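Local structure of STING-associated CdnE c-di-GMP synthase (Flavobacteriaceae, 6WT8) at residues 274-279 / 340-345; 278-283 / 329-334. The protein probably synthesises cyclic di-GMP as the CD-NTase of a bacterial CBASS anti-phage system, producing a second messenger for an associated STING receptor. All coordinates share one frame; numbering follows the deposited sequence.

Contact 1 (274-279 / 340-345); sequences GSIRSF and LIEIEF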
loop_
_atom_site.group_PDB
_atom_site.type_symbol
_atom_site.label_atom_id
_atom_site.label_comp_id
_atom_site.label_asym_id
_atom_site.label_seq_id
_atom_site.Cartn_x
_atom_site.Cartn_y
_atom_site.Cartn_z
ATOM N N GLY A 274 10.854 11.729 -0.528
ATOM C CA GLY A 274 10.713 12.845 -1.408
ATOM C C GLY A 274 9.285 13.027 -1.869
ATOM O O GLY A 274 8.338 12.754 -1.122
ATOM N N SER A 275 9.140 13.581 -3.080
ATOM C CA SER A 275 7.830 13.917 -3.610
ATOM C C SER A 275 7.066 12.708 -4.133
ATOM O O SER A 275 5.816 12.750 -4.186
ATOM C CB SER A 275 7.949 14.932 -4.736
ATOM O OG SER A 275 8.652 14.438 -5.833
ATOM N N ILE A 276 7.766 11.647 -4.556
ATOM C CA ILE A 276 7.129 10.427 -5.035
ATOM C C ILE A 276 7.341 9.381 -3.964
ATOM O O ILE A 276 8.492 9.057 -3.633
ATOM C CB ILE A 276 7.736 9.960 -6.365
ATOM C CG1 ILE A 276 7.296 10.897 -7.513
ATOM C CG2 ILE A 276 7.367 8.478 -6.733
ATOM C CD1 ILE A 276 5.822 10.844 -7.905
ATOM N N ARG A 277 6.248 8.873 -3.413
ATOM C CA ARG A 277 6.263 7.892 -2.350
ATOM C C ARG A 277 5.596 6.603 -2.825
ATOM O O ARG A 277 5.165 6.477 -3.960
ATOM C CB ARG A 277 5.538 8.406 -1.103
ATOM C CG ARG A 277 6.001 9.791 -0.616
ATOM C CD ARG A 277 7.295 9.738 0.149
ATOM N NE ARG A 277 7.516 11.056 0.751
ATOM C CZ ARG A 277 7.331 11.357 2.035
ATOM N NH1 ARG A 277 6.943 10.416 2.898
ATOM N NH2 ARG A 277 7.549 12.602 2.451
ATOM N N SER A 278 5.521 5.640 -1.915
ATOM C CA SER A 278 4.878 4.368 -2.242
ATOM C C SER A 278 3.484 4.563 -2.842
ATOM O O SER A 278 3.157 3.934 -3.867
ATOM C CB SER A 278 4.830 3.524 -0.973
ATOM O OG SER A 278 4.198 2.296 -1.225
ATOM N N PHE A 279 2.687 5.461 -2.251
ATOM C CA PHE A 279 1.334 5.770 -2.723
ATOM C C PHE A 279 1.346 6.124 -4.211
ATOM O O PHE A 279 0.473 5.670 -4.978
ATOM C CB PHE A 279 0.861 6.934 -1.795
ATOM C CG PHE A 279 -0.400 7.641 -2.179
ATOM C CD1 PHE A 279 -1.603 7.278 -1.523
ATOM C CD2 PHE A 279 -0.414 8.656 -3.099
ATOM C CE1 PHE A 279 -2.807 7.916 -1.819
ATOM C CE2 PHE A 279 -1.593 9.341 -3.377
ATOM C CZ PHE A 279 -2.794 8.956 -2.755
ATOM N N LEU A 340 7.735 15.393 -11.002
ATOM C CA LEU A 340 8.319 15.068 -12.300
ATOM C C LEU A 340 9.840 14.993 -12.269
ATOM O O LEU A 340 10.411 14.232 -13.066
ATOM C CB LEU A 340 7.852 16.074 -13.350
ATOM C CG LEU A 340 6.390 15.870 -13.754
ATOM C CD1 LEU A 340 5.988 16.947 -14.786
ATOM C CD2 LEU A 340 6.154 14.434 -14.328
ATOM N N ILE A 341 10.522 15.746 -11.401
ATOM C CA ILE A 341 11.974 15.563 -11.296
ATOM C C ILE A 341 12.263 14.114 -10.910
ATOM O O ILE A 341 13.143 13.461 -11.473
ATOM C CB ILE A 341 12.589 16.535 -10.286
ATOM C CG1 ILE A 341 12.448 17.964 -10.848
ATOM C CG2 ILE A 341 14.079 16.144 -10.004
ATOM C CD1 ILE A 341 12.738 18.060 -12.437
ATOM N N GLU A 342 11.557 13.609 -9.891
ATOM C CA GLU A 342 11.822 12.237 -9.456
ATOM C C GLU A 342 11.432 11.243 -10.552
ATOM O O GLU A 342 12.135 10.255 -10.774
ATOM C CB GLU A 342 11.075 11.983 -8.142
ATOM C CG GLU A 342 11.629 12.934 -7.065
ATOM C CD GLU A 342 11.183 12.611 -5.653
ATOM O OE1 GLU A 342 10.541 11.564 -5.411
ATOM O OE2 GLU A 342 11.469 13.458 -4.761
ATOM N N ILE A 343 10.308 11.472 -11.232
ATOM C CA ILE A 343 9.927 10.583 -12.342
ATOM C C ILE A 343 11.017 10.603 -13.409
ATOM O O ILE A 343 11.357 9.563 -13.982
ATOM C CB ILE A 343 8.564 10.999 -12.938
ATOM C CG1 ILE A 343 7.479 10.965 -11.851
ATOM C CG2 ILE A 343 8.168 10.124 -14.160
ATOM C CD1 ILE A 343 7.280 9.592 -11.251
ATOM N N GLU A 344 11.555 11.803 -13.737
ATOM C CA GLU A 344 12.636 11.872 -14.735
ATOM C C GLU A 344 13.876 11.070 -14.292
ATOM O O GLU A 344 14.482 10.359 -15.106
ATOM C CB GLU A 344 13.030 13.327 -15.014
ATOM C CG GLU A 344 11.953 14.100 -15.738
ATOM C CD GLU A 344 12.192 15.613 -15.799
ATOM O OE1 GLU A 344 13.345 16.070 -15.594
ATOM O OE2 GLU A 344 11.205 16.341 -16.031
ATOM N N PHE A 345 14.304 11.179 -13.027
ATOM C CA PHE A 345 15.440 10.363 -12.586
ATOM C C PHE A 345 15.106 8.887 -12.640
ATOM O O PHE A 345 15.968 8.059 -13.009
ATOM C CB PHE A 345 15.858 10.793 -11.163
ATOM C CG PHE A 345 16.673 12.059 -11.132
ATOM C CD1 PHE A 345 17.806 12.177 -11.929
ATOM C CD2 PHE A 345 16.310 13.111 -10.302
ATOM C CE1 PHE A 345 18.589 13.342 -11.836
ATOM C CE2 PHE A 345 17.106 14.265 -10.226
ATOM C CZ PHE A 345 18.205 14.381 -11.019
HETATM O O HOH W 1 11.092 10.133 -3.006
HETATM O O HOH W 2 11.001 15.921 -5.025
#
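The carboxylate of E342, buried on helix 336-360, receives two successive backbone N-H groups from the turn ahead of helix 278-287. S275 N donates to OE2 of E342 and I276 N to OE1 of E342, each at 2.9 Å, with N-H...O angles of 160° and 152°. Both donors approach from above the carboxylate plane, so the backbone of S275-I276 lies over one face. With CG anti to its carbonyl carbon (chi1 -63°) and the chain extended beyond it, E342 reaches from its helix to the turn. I276 slides past it in the opposite direction, CB of I276 lying 3.4 Å from OE1 of E342. OG of S275 lies 3.1 Å from CD of E342 and is weakly bonded to the carbonyl O of K338.

A water adds a third link, accepting from G274 N at 3.0 Å and donating to OE1 of E342 at 2.9 Å. Two isoleucines make the apolar flank, crossing at about a right angle, with CD1 of I276 3.9 Å from CD1 of I343. I343 also packs on L309 and I313 of helix 300-314.

Further out, R277 holds the turn in shape. Its NE donates to G274 O at 2.7 Å, with the oxygen in the guanidinium plane, while R277 itself is the N-cap of helix 278-287. K264 NZ binds the carbonyl O of I276.

Two peptide N-H groups and a water turned toward one carboxylate would help to balance a buried negative charge, and the arrangement is consistent with an ionised E342 tying the turn to the C-terminal helix.

Contact 2 (278-283 / 329-334); sequences SFHINA and EYIFEF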
loop_
_atom_site.group_PDB
_atom_site.type_symbol
_atom_site.label_atom_id
_atom_site.label_comp_id
_atom_site.label_asym_id
_atom_site.label_seq_id
_atom_site.Cartn_x
_atom_site.Cartn_y
_atom_site.Cartn_z
ATOM N N SER A 278 5.521 5.640 -1.915
ATOM C CA SER A 278 4.878 4.368 -2.242
ATOM C C SER A 278 3.484 4.563 -2.842
ATOM O O SER A 278 3.157 3.934 -3.867
ATOM C CB SER A 278 4.830 3.524 -0.973
ATOM O OG SER A 278 4.198 2.296 -1.225
ATOM N N PHE A 279 2.687 5.461 -2.251
ATOM C CA PHE A 279 1.334 5.770 -2.723
ATOM C C PHE A 279 1.346 6.124 -4.211
ATOM O O PHE A 279 0.473 5.670 -4.978
ATOM C CB PHE A 279 0.861 6.934 -1.795
ATOM C CG PHE A 279 -0.400 7.641 -2.179
ATOM C CD1 PHE A 279 -1.603 7.278 -1.523
ATOM C CD2 PHE A 279 -0.414 8.656 -3.099
ATOM C CE1 PHE A 279 -2.807 7.916 -1.819
ATOM C CE2 PHE A 279 -1.593 9.341 -3.377
ATOM C CZ PHE A 279 -2.794 8.956 -2.755
ATOM N N HIS A 280 2.320 6.945 -4.625
ATOM C CA HIS A 280 2.361 7.388 -6.014
ATOM C C HIS A 280 2.836 6.285 -6.914
ATOM O O HIS A 280 2.340 6.163 -8.048
ATOM C CB HIS A 280 3.281 8.604 -6.175
ATOM C CG HIS A 280 2.941 9.699 -5.241
ATOM N ND1 HIS A 280 3.524 9.798 -3.993
ATOM C CD2 HIS A 280 2.045 10.730 -5.328
ATOM C CE1 HIS A 280 3.023 10.859 -3.369
ATOM N NE2 HIS A 280 2.156 11.461 -4.174
ATOM N N ILE A 281 3.821 5.486 -6.472
ATOM C CA ILE A 281 4.282 4.358 -7.289
ATOM C C ILE A 281 3.152 3.364 -7.489
ATOM O O ILE A 281 2.924 2.873 -8.614
ATOM C CB ILE A 281 5.506 3.687 -6.622
ATOM C CG1 ILE A 281 6.689 4.611 -6.825
ATOM C CG2 ILE A 281 5.806 2.339 -7.316
ATOM C CD1 ILE A 281 7.952 4.180 -6.071
ATOM N N ASN A 282 2.398 3.093 -6.419
ATOM C CA ASN A 282 1.253 2.183 -6.546
ATOM C C ASN A 282 0.310 2.700 -7.616
ATOM O O ASN A 282 -0.168 1.940 -8.459
ATOM C CB ASN A 282 0.473 2.091 -5.235
ATOM C CG ASN A 282 1.205 1.370 -4.119
ATOM O OD1 ASN A 282 2.160 0.642 -4.345
ATOM N ND2 ASN A 282 0.737 1.597 -2.866
ATOM N N ALA A 283 -0.032 3.997 -7.536
ATOM C CA ALA A 283 -1.004 4.589 -8.464
ATOM C C ALA A 283 -0.501 4.585 -9.909
ATOM O O ALA A 283 -1.267 4.304 -10.838
ATOM C CB ALA A 283 -1.326 6.034 -8.019
ATOM N N GLU A 329 -7.642 11.192 -5.032
ATOM C CA GLU A 329 -6.789 12.304 -5.406
ATOM C C GLU A 329 -6.292 12.113 -6.829
ATOM O O GLU A 329 -6.271 10.991 -7.354
ATOM C CB GLU A 329 -5.549 12.397 -4.506
ATOM C CG GLU A 329 -5.868 12.233 -3.018
ATOM C CD GLU A 329 -4.631 12.128 -2.120
ATOM O OE1 GLU A 329 -3.495 12.452 -2.575
ATOM O OE2 GLU A 329 -4.825 11.717 -0.946
ATOM N N TYR A 330 -5.884 13.223 -7.453
ATOM C CA TYR A 330 -5.088 13.159 -8.673
ATOM C C TYR A 330 -3.641 13.259 -8.240
ATOM O O TYR A 330 -3.264 14.261 -7.626
ATOM C CB TYR A 330 -5.467 14.308 -9.610
ATOM C CG TYR A 330 -6.840 14.125 -10.237
ATOM C CD1 TYR A 330 -7.002 13.208 -11.247
ATOM C CD2 TYR A 330 -7.924 14.892 -9.817
ATOM C CE1 TYR A 330 -8.237 13.032 -11.857
ATOM C CE2 TYR A 330 -9.183 14.721 -10.409
ATOM C CZ TYR A 330 -9.307 13.788 -11.429
ATOM O OH TYR A 330 -10.537 13.626 -12.042
ATOM N N ILE A 331 -2.833 12.261 -8.591
ATOM C CA ILE A 331 -1.496 12.175 -7.969
ATOM C C ILE A 331 -0.515 13.200 -8.507
ATOM O O ILE A 331 0.540 13.392 -7.881
ATOM C CB ILE A 331 -0.873 10.771 -8.100
ATOM C CG1 ILE A 331 -0.793 10.318 -9.544
ATOM C CG2 ILE A 331 -1.671 9.778 -7.283
ATOM C CD1 ILE A 331 0.182 9.184 -9.725
ATOM N N PHE A 332 -0.822 13.898 -9.597
ATOM C CA PHE A 332 0.043 15.004 -10.048
ATOM C C PHE A 332 -0.618 16.375 -9.885
ATOM O O PHE A 332 -0.115 17.355 -10.429
ATOM C CB PHE A 332 0.478 14.784 -11.491
ATOM C CG PHE A 332 1.425 13.622 -11.654
ATOM C CD1 PHE A 332 2.779 13.781 -11.333
ATOM C CD2 PHE A 332 0.973 12.367 -12.041
ATOM C CE1 PHE A 332 3.672 12.708 -11.481
ATOM C CE2 PHE A 332 1.863 11.275 -12.151
ATOM C CZ PHE A 332 3.207 11.440 -11.847
ATOM N N GLU A 333 -1.723 16.473 -9.135
ATOM C CA GLU A 333 -2.380 17.764 -8.972
ATOM C C GLU A 333 -1.488 18.744 -8.227
ATOM O O GLU A 333 -1.353 19.916 -8.634
ATOM C CB GLU A 333 -3.710 17.611 -8.246
ATOM C CG GLU A 333 -4.404 18.979 -8.184
ATOM C CD GLU A 333 -5.821 18.909 -7.695
ATOM O OE1 GLU A 333 -6.350 17.794 -7.497
ATOM O OE2 GLU A 333 -6.419 19.993 -7.485
ATOM N N PHE A 334 -0.838 18.274 -7.171
ATOM C CA PHE A 334 0.005 19.140 -6.346
ATOM C C PHE A 334 1.456 18.715 -6.418
ATOM O O PHE A 334 1.767 17.534 -6.554
ATOM C CB PHE A 334 -0.460 19.108 -4.893
ATOM C CG PHE A 334 -1.882 19.568 -4.731
ATOM C CD1 PHE A 334 -2.234 20.895 -4.992
ATOM C CD2 PHE A 334 -2.866 18.663 -4.388
ATOM C CE1 PHE A 334 -3.574 21.335 -4.863
ATOM C CE2 PHE A 334 -4.190 19.075 -4.276
ATOM C CZ PHE A 334 -4.541 20.403 -4.499
#
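The carbonyl O of I331 accepts a hydrogen bond from NZ of K339, while CD2 of H280 packs against it at 4.0 Å in van der Waals contact. K339 NZ thus binds a carbonyl within the type I turn from Y330 to E333 and another, F334 O, just after it; the turn is closed by E333 N donating to Y330 O at 3.1 Å.

Across the interface the contact is mainly apolar. I331 has its CG1 branch between the backbone N and the carbonyl carbon (chi1 56°), which sets CG2 beside the backbone N, where it meets both CB of A283, at 3.8 Å, and CE2 of F279, at 3.9 Å. Its CD1 reaches the same alanine methyl, so I331 fills the groove between residues one helical turn apart.

With CG anti to its backbone N (chi1 169°), F279 carries its ring to the 329-334 loop. There CZ of F279 comes to 3.6 Å from OE1 of E329, the ring and carboxylate planes being 35° apart. The same ring presents CD2 to a face of the H280 imidazole, 3.9 Å above its plane and over its centre. ND1 of H280 accepts from the backbone N of R277, the N-cap three residues earlier, which fixes the imidazole's rotation.

Helix 278-287 turns its F279, H280 and A283 side to the loop between helices 316-320 and 336-360, while I281 packs on L260, K261 and K264 of helix 253-266. The loop is tied back to I322 by backbone hydrogen bonding with I331.

Coming from helix 253-266, the chain reaches the turn and first half of helix 278-287, from which both contacts start. It then runs through helices 300-314 and 316-320 into the loop at 329-334, where contact 2 closes the inner circuit. A few residues later it enters helix 336-360, and contact 1 closes the outer one, so contact 2 nests within contact 1. The centres of the two contacts lie about 9 Å apart. The ring of F332 bridges the two second segments by packing on L340 and I343, and CE1 of H280 approaches the carbonyl O of S275. Together they join helix 278-287 to the C-terminal helix and its preceding loop, within a part of the chain built of helices and loops, without strands.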